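Local coordinates for protein U4/U6 snRNA-associated-splicing factor PRP24 (Saccharomyces cerevisiae, PDB 4N0T) that binds U6 snRNA, anneals it with U4 snRNA and serves as a recycling factor of the spliceosome, at residues T86-F92 / R127-V133; Q98-R102 / S114-P118. All coordinates share one frame; numbering follows the deposited sequence.

Contact 1. Residues T86-F92 / R127-V133; sequences TLWMTNF and RFAYIDV. With nucleotides of chain B.
The paired central strands of the second RNA recognition motif, 86-90 and 128-133, run antiparallel and carry the RNA-binding face on which Trp-88, Phe-128 and Tyr-130 gather as an aromatic cluster. Backbone bonds at the Leu-87/Ile-131 and Met-89/Ala-129 pairs zip the strands together, the straightest from Leu-87 N to Ile-131 O (2.7 Å, 170°). Side chains alternate: the aromatics face the RNA, while Leu-87, Met-89 and Ile-131 face the helices, with Met-89 CE reaching Ile-131 CD1 at 3.6 Å. Trp-88, its CG anti to the backbone N (chi1 177°), lays its broad indole under the base of A20 of chain B, whose C5 sits 3.5 Å above the ring centre. Tyr-130 is sandwiched: G21 of chain B covers one face, and Trp-88 CD1 meets the rim of the other, 3.4 Å from Tyr-130 CZ. Tyr-130 OH donates to N3 of A20 of chain B (2.8 Å), so one side chain stacks on one nucleotide and bonds the base before it. Phe-128, purely apolar, offers a face to the sugar of A20 and an edge to that of G21. Replacing Trp-88 by an alanine would probably leave the A20 base without its platform and Tyr-130 without support on its rear face. At the strand ends polar groups take over. Thr-86 OG1 donates to Asp-132 OD1 from above the carboxylate plane, and Arg-127 NE grips Phe-92 O (2.6 Å) while O2' of A18 of chain B lies over its guanidinium. That O2' donates to Arg-127 O (2.8 Å) and accepts from Asn-91 N, whereas the Asn-91 side chain bonds a uracil base. Stacking thus holds the bases, and a 2'-hydroxyl held as both donor and acceptor is consistent with a preference for RNA over DNA, which lacks it.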
# COMPACT_ATOMS: atom_id res chain seq x y z
N THR A 86 9.95 0.98 -17.12
CA THR A 86 9.26 0.80 -15.85
C THR A 86 8.02 1.69 -15.76
O THR A 86 8.08 2.89 -16.05
CB THR A 86 10.21 1.10 -14.67
OG1 THR A 86 11.35 0.23 -14.75
CG2 THR A 86 9.50 0.88 -13.33
N LEU A 87 6.90 1.08 -15.37
CA LEU A 87 5.67 1.82 -15.13
C LEU A 87 5.43 1.96 -13.64
O LEU A 87 5.84 1.11 -12.84
CB LEU A 87 4.50 1.02 -15.68
CG LEU A 87 4.65 0.65 -17.15
CD1 LEU A 87 3.69 -0.47 -17.48
CD2 LEU A 87 4.38 1.87 -17.98
N TRP A 88 4.75 3.04 -13.26
CA TRP A 88 4.20 3.13 -11.92
C TRP A 88 2.69 3.22 -12.08
O TRP A 88 2.18 4.01 -12.89
CB TRP A 88 4.76 4.35 -11.19
CG TRP A 88 4.19 4.59 -9.82
CD1 TRP A 88 4.61 4.03 -8.64
CD2 TRP A 88 3.16 5.53 -9.47
NE1 TRP A 88 3.88 4.55 -7.58
CE2 TRP A 88 2.98 5.46 -8.07
CE3 TRP A 88 2.37 6.40 -10.21
CZ2 TRP A 88 2.03 6.24 -7.40
CZ3 TRP A 88 1.43 7.19 -9.54
CH2 TRP A 88 1.27 7.10 -8.15
N MET A 89 1.98 2.40 -11.32
CA MET A 89 0.54 2.29 -11.41
C MET A 89 -0.11 2.51 -10.05
O MET A 89 0.39 2.02 -9.03
CB MET A 89 0.18 0.92 -11.98
CG MET A 89 -1.28 0.68 -12.25
SD MET A 89 -1.49 -1.00 -12.92
CE MET A 89 -0.90 -0.77 -14.59
N THR A 90 -1.20 3.27 -10.01
CA THR A 90 -1.95 3.36 -8.77
C THR A 90 -3.46 3.42 -9.01
O THR A 90 -3.92 3.53 -10.16
CB THR A 90 -1.49 4.55 -7.89
OG1 THR A 90 -1.99 4.35 -6.56
CG2 THR A 90 -2.02 5.90 -8.42
N ASN A 91 -4.20 3.31 -7.92
CA ASN A 91 -5.66 3.35 -7.94
C ASN A 91 -6.29 2.21 -8.75
O ASN A 91 -7.36 2.38 -9.36
CB ASN A 91 -6.19 4.69 -8.43
CG ASN A 91 -7.60 4.97 -7.91
OD1 ASN A 91 -7.94 4.63 -6.77
ND2 ASN A 91 -8.45 5.55 -8.77
N PHE A 92 -5.62 1.05 -8.78
CA PHE A 92 -6.32 -0.18 -9.14
C PHE A 92 -7.23 -0.55 -7.97
O PHE A 92 -7.06 -0.02 -6.86
CB PHE A 92 -5.33 -1.31 -9.51
CG PHE A 92 -4.11 -1.39 -8.62
CD1 PHE A 92 -4.14 -2.09 -7.43
CD2 PHE A 92 -2.90 -0.81 -9.03
CE1 PHE A 92 -2.98 -2.21 -6.63
CE2 PHE A 92 -1.75 -0.91 -8.24
CZ PHE A 92 -1.79 -1.61 -7.05
N ARG A 127 -1.33 1.45 -1.77
CA ARG A 127 -1.84 0.78 -2.96
C ARG A 127 -1.27 1.38 -4.24
O ARG A 127 -1.78 2.37 -4.77
CB ARG A 127 -3.37 0.84 -2.95
CG ARG A 127 -3.99 -0.20 -3.87
CD ARG A 127 -5.46 -0.34 -3.56
NE ARG A 127 -6.24 0.49 -4.45
CZ ARG A 127 -7.08 1.45 -4.08
NH1 ARG A 127 -7.32 1.74 -2.80
NH2 ARG A 127 -7.71 2.12 -5.02
N PHE A 128 -0.19 0.79 -4.74
CA PHE A 128 0.41 1.19 -6.00
C PHE A 128 1.35 0.06 -6.38
O PHE A 128 1.55 -0.86 -5.60
CB PHE A 128 1.18 2.53 -5.89
CG PHE A 128 2.24 2.53 -4.82
CD1 PHE A 128 3.52 2.04 -5.08
CD2 PHE A 128 1.95 3.04 -3.54
CE1 PHE A 128 4.50 2.03 -4.07
CE2 PHE A 128 2.92 3.06 -2.54
CZ PHE A 128 4.20 2.54 -2.80
N ALA A 129 1.94 0.14 -7.57
CA ALA A 129 2.83 -0.92 -8.04
C ALA A 129 3.83 -0.40 -9.03
O ALA A 129 3.54 0.54 -9.78
CB ALA A 129 2.02 -2.08 -8.67
N TYR A 130 5.01 -1.02 -9.04
CA TYR A 130 5.98 -0.80 -10.09
C TYR A 130 5.98 -2.02 -11.00
O TYR A 130 5.91 -3.17 -10.54
CB TYR A 130 7.38 -0.59 -9.51
CG TYR A 130 7.54 0.75 -8.86
CD1 TYR A 130 7.94 1.86 -9.58
CD2 TYR A 130 7.27 0.90 -7.51
CE1 TYR A 130 8.08 3.09 -8.97
CE2 TYR A 130 7.39 2.12 -6.89
CZ TYR A 130 7.80 3.21 -7.62
OH TYR A 130 7.91 4.42 -6.98
N ILE A 131 6.05 -1.77 -12.31
CA ILE A 131 6.03 -2.87 -13.27
C ILE A 131 7.14 -2.64 -14.28
O ILE A 131 7.21 -1.57 -14.89
CB ILE A 131 4.70 -2.89 -14.06
CG1 ILE A 131 3.51 -2.99 -13.10
CG2 ILE A 131 4.69 -4.09 -15.02
CD1 ILE A 131 2.28 -2.27 -13.63
N ASP A 132 7.98 -3.66 -14.47
CA ASP A 132 9.00 -3.61 -15.51
C ASP A 132 8.53 -4.39 -16.73
O ASP A 132 8.07 -5.53 -16.60
CB ASP A 132 10.32 -4.21 -15.02
CG ASP A 132 11.00 -3.37 -13.96
OD1 ASP A 132 10.70 -2.16 -13.88
OD2 ASP A 132 11.84 -3.93 -13.22
N VAL A 133 8.60 -3.75 -17.89
CA VAL A 133 8.30 -4.42 -19.16
C VAL A 133 9.58 -4.55 -19.97
O VAL A 133 10.67 -4.26 -19.46
CB VAL A 133 7.18 -3.70 -19.92
CG1 VAL A 133 5.92 -3.75 -19.10
CG2 VAL A 133 7.55 -2.25 -20.24
P A B 20 2.34 8.72 -3.04
OP1 A B 20 1.72 8.24 -1.77
OP2 A B 20 2.66 10.17 -3.16
O5' A B 20 3.68 7.91 -3.31
C5' A B 20 3.76 6.49 -3.15
C4' A B 20 5.04 5.96 -3.71
O4' A B 20 4.94 5.97 -5.16
C3' A B 20 6.30 6.75 -3.35
O3' A B 20 7.41 5.87 -3.25
C2' A B 20 6.49 7.64 -4.58
O2' A B 20 7.82 8.06 -4.79
C1' A B 20 6.01 6.72 -5.70
N9 A B 20 5.53 7.44 -6.88
C8 A B 20 4.52 8.36 -6.93
N7 A B 20 4.35 8.88 -8.13
C5 A B 20 5.31 8.25 -8.91
C6 A B 20 5.66 8.36 -10.27
N6 A B 20 5.04 9.18 -11.11
N1 A B 20 6.68 7.58 -10.72
C2 A B 20 7.31 6.77 -9.86
N3 A B 20 7.08 6.60 -8.55
C4 A B 20 6.05 7.36 -8.15
P G B 21 7.98 5.38 -1.82
OP1 G B 21 7.30 6.08 -0.69
OP2 G B 21 9.47 5.53 -1.90
O5' G B 21 7.60 3.84 -1.77
C5' G B 21 7.93 2.98 -2.85
C4' G B 21 7.74 1.53 -2.49
O4' G B 21 7.87 0.73 -3.69
C3' G B 21 8.77 0.96 -1.53
O3' G B 21 8.19 -0.21 -0.97
C2' G B 21 9.87 0.52 -2.49
O2' G B 21 10.79 -0.39 -1.93
C1' G B 21 9.00 -0.12 -3.57
N9 G B 21 9.60 -0.22 -4.89
C8 G B 21 9.62 -1.39 -5.61
N7 G B 21 10.15 -1.23 -6.78
C5 G B 21 10.47 0.10 -6.86
C6 G B 21 11.05 0.83 -7.92
O6 G B 21 11.43 0.39 -9.03
N1 G B 21 11.22 2.16 -7.59
C2 G B 21 10.82 2.74 -6.40
N2 G B 21 11.04 4.05 -6.27
N3 G B 21 10.28 2.07 -5.40
C4 G B 21 10.12 0.77 -5.69
P A B 18 -6.26 7.03 0.83
OP1 A B 18 -5.53 6.48 2.01
OP2 A B 18 -6.26 8.48 0.56
O5' A B 18 -5.72 6.36 -0.52
C5' A B 18 -5.54 4.96 -0.63
C4' A B 18 -5.27 4.55 -2.06
O4' A B 18 -6.35 5.01 -2.92
C3' A B 18 -4.02 5.13 -2.71
O3' A B 18 -2.85 4.42 -2.35
C2' A B 18 -4.36 5.07 -4.19
O2' A B 18 -4.26 3.74 -4.67
C1' A B 18 -5.83 5.44 -4.16
N9 A B 18 -6.06 6.89 -4.27
C8 A B 18 -6.58 7.74 -3.32
N7 A B 18 -6.68 8.98 -3.73
C5 A B 18 -6.21 8.95 -5.04
C6 A B 18 -6.07 9.95 -6.00
N6 A B 18 -6.42 11.22 -5.80
N1 A B 18 -5.56 9.60 -7.20
C2 A B 18 -5.22 8.32 -7.42
N3 A B 18 -5.32 7.29 -6.57
C4 A B 18 -5.82 7.67 -5.38

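Contact 2. Residues Q98-R102 / S114-P118; sequences QRNIR and SIRLP. With nucleotides of chain B.
The guanidinium of Arg-102 lies with one face over Ile-115 CD1, which sits 3.9 Å from the plane beneath its centre, while Gln-98 OE1 and a water occupy its edge in plane. A bend at chi3 (-44°) folds the arginine back along its own helix, where NH2 makes a weak hydrogen bond to Gln-98 OE1; its aliphatic CB also touches Ile-115 CD1 at 3.6 Å. The other guanidinium, that of Arg-116, has Ser-114 OG at its edge, bonded to NH1 (2.9 Å), and reads the Hoogsteen edge of G21 of chain B: NE donates to N7 (2.9 Å, 167°) and NH2 to O6 (2.9 Å), two donors that match guanine's two acceptors there. This is the first helix of an RNA recognition motif packed behind the edge strand 112-116, whose alternation sends Arg-116 to the RNA and Ile-115 to the helix. Branched Ile-115 packs against the helix, its CB 3.5 Å from Gln-98 CG and its CD1 near Ile-101 CG2. Leu-117 CD2 extends the apolar patch to Ile-101 CD1. At the exposed margin no direct hydrogen bond joins helix and strand; the water accepts from Ile-115 N (2.9 Å) and can donate to Gln-98 OE1.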
# COMPACT_ATOMS: atom_id res chain seq x y z
N GLN A 98 -1.17 -9.07 -7.77
CA GLN A 98 -0.10 -9.05 -8.74
C GLN A 98 -0.56 -9.74 -10.03
O GLN A 98 -0.30 -9.27 -11.14
CB GLN A 98 1.12 -9.76 -8.15
CG GLN A 98 2.43 -9.37 -8.78
CD GLN A 98 3.58 -10.22 -8.30
OE1 GLN A 98 4.18 -10.96 -9.08
NE2 GLN A 98 3.90 -10.11 -7.01
N ARG A 99 -1.26 -10.86 -9.85
CA ARG A 99 -1.78 -11.65 -10.96
C ARG A 99 -2.76 -10.82 -11.79
O ARG A 99 -2.71 -10.84 -13.02
CB ARG A 99 -2.47 -12.90 -10.42
CG ARG A 99 -2.99 -13.88 -11.46
CD ARG A 99 -3.93 -14.88 -10.76
NE ARG A 99 -4.03 -16.17 -11.44
CZ ARG A 99 -4.52 -17.27 -10.87
NH1 ARG A 99 -4.93 -17.25 -9.61
NH2 ARG A 99 -4.58 -18.41 -11.55
N ASN A 100 -3.64 -10.07 -11.11
CA ASN A 100 -4.58 -9.20 -11.82
C ASN A 100 -3.86 -8.18 -12.68
O ASN A 100 -4.28 -7.88 -13.80
CB ASN A 100 -5.53 -8.48 -10.85
CG ASN A 100 -6.46 -9.44 -10.11
OD1 ASN A 100 -6.67 -9.31 -8.90
ND2 ASN A 100 -7.03 -10.39 -10.83
N ILE A 101 -2.79 -7.61 -12.14
CA ILE A 101 -2.04 -6.61 -12.89
C ILE A 101 -1.34 -7.27 -14.07
O ILE A 101 -1.32 -6.72 -15.18
CB ILE A 101 -1.02 -5.89 -11.98
CG1 ILE A 101 -1.78 -5.13 -10.89
CG2 ILE A 101 -0.14 -4.97 -12.80
CD1 ILE A 101 -0.90 -4.55 -9.77
N ARG A 102 -0.78 -8.44 -13.82
CA ARG A 102 -0.11 -9.17 -14.88
C ARG A 102 -1.10 -9.46 -16.01
O ARG A 102 -0.78 -9.28 -17.18
CB ARG A 102 0.51 -10.47 -14.36
CG ARG A 102 1.37 -11.19 -15.41
CD ARG A 102 2.06 -12.43 -14.84
NE ARG A 102 2.63 -12.18 -13.52
CZ ARG A 102 3.90 -11.81 -13.30
NH1 ARG A 102 4.75 -11.67 -14.31
NH2 ARG A 102 4.31 -11.60 -12.06
N SER A 114 8.38 -8.01 -14.01
CA SER A 114 8.39 -7.89 -12.56
C SER A 114 7.27 -6.94 -12.15
O SER A 114 7.08 -5.91 -12.78
CB SER A 114 9.74 -7.34 -12.07
OG SER A 114 9.73 -7.09 -10.67
N ILE A 115 6.52 -7.34 -11.13
CA ILE A 115 5.47 -6.48 -10.59
C ILE A 115 5.72 -6.41 -9.09
O ILE A 115 5.77 -7.43 -8.41
CB ILE A 115 4.07 -7.06 -10.89
CG1 ILE A 115 3.85 -7.12 -12.40
CG2 ILE A 115 2.97 -6.17 -10.30
CD1 ILE A 115 2.68 -8.02 -12.80
N ARG A 116 5.90 -5.20 -8.57
CA ARG A 116 6.35 -5.02 -7.19
C ARG A 116 5.38 -4.15 -6.42
O ARG A 116 5.12 -3.02 -6.81
CB ARG A 116 7.75 -4.37 -7.20
CG ARG A 116 8.77 -5.23 -7.98
CD ARG A 116 10.18 -4.64 -7.94
NE ARG A 116 10.35 -3.39 -8.65
CZ ARG A 116 10.59 -3.26 -9.96
NH1 ARG A 116 10.65 -4.33 -10.76
NH2 ARG A 116 10.76 -2.04 -10.46
N LEU A 117 4.88 -4.69 -5.32
CA LEU A 117 3.88 -4.02 -4.49
C LEU A 117 4.49 -3.66 -3.14
O LEU A 117 5.45 -4.30 -2.69
CB LEU A 117 2.68 -4.96 -4.30
CG LEU A 117 1.66 -5.19 -5.43
CD1 LEU A 117 0.67 -4.06 -5.51
CD2 LEU A 117 2.25 -5.42 -6.81
N PRO A 118 3.93 -2.63 -2.48
CA PRO A 118 4.54 -2.09 -1.25
C PRO A 118 4.06 -2.77 0.03
O PRO A 118 2.97 -3.35 0.09
CB PRO A 118 4.07 -0.64 -1.26
CG PRO A 118 2.70 -0.72 -1.89
CD PRO A 118 2.86 -1.76 -2.99
P G B 21 7.98 5.38 -1.82
OP1 G B 21 7.30 6.08 -0.69
OP2 G B 21 9.47 5.53 -1.90
O5' G B 21 7.60 3.84 -1.77
C5' G B 21 7.93 2.98 -2.85
C4' G B 21 7.74 1.53 -2.49
O4' G B 21 7.87 0.73 -3.69
C3' G B 21 8.77 0.96 -1.53
O3' G B 21 8.19 -0.21 -0.97
C2' G B 21 9.87 0.52 -2.49
O2' G B 21 10.79 -0.39 -1.93
C1' G B 21 9.00 -0.12 -3.57
N9 G B 21 9.60 -0.22 -4.89
C8 G B 21 9.62 -1.39 -5.61
N7 G B 21 10.15 -1.23 -6.78
C5 G B 21 10.47 0.10 -6.86
C6 G B 21 11.05 0.83 -7.92
O6 G B 21 11.43 0.39 -9.03
N1 G B 21 11.22 2.16 -7.59
C2 G B 21 10.82 2.74 -6.40
N2 G B 21 11.04 4.05 -6.27
N3 G B 21 10.28 2.07 -5.40
C4 G B 21 10.12 0.77 -5.69
O HOH W 1 6.98 -10.06 -10.11

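Overall arrangement
Both contacts belong to the second RNA recognition motif and share one sheet, with strands 128-133 and 112-116 as neighbours. Contact 1 is buried in the middle of that sheet and is tied by backbone bonds; contact 2 joins the edge strand to helix 98-107, is only partly buried, and relies on apolar side chains and a water. A salt bridge from Asp-132 to Arg-116 couples them, and the acidic residue of contact 1 is likely to steady the arginine that reads G21 of chain B. That nucleotide is therefore shared: contact 1 supplies a stacking face, contact 2 the donors that meet the Hoogsteen edge. Ile-101 of the helix also packs on Ile-131, carrying the core from one contact to the other.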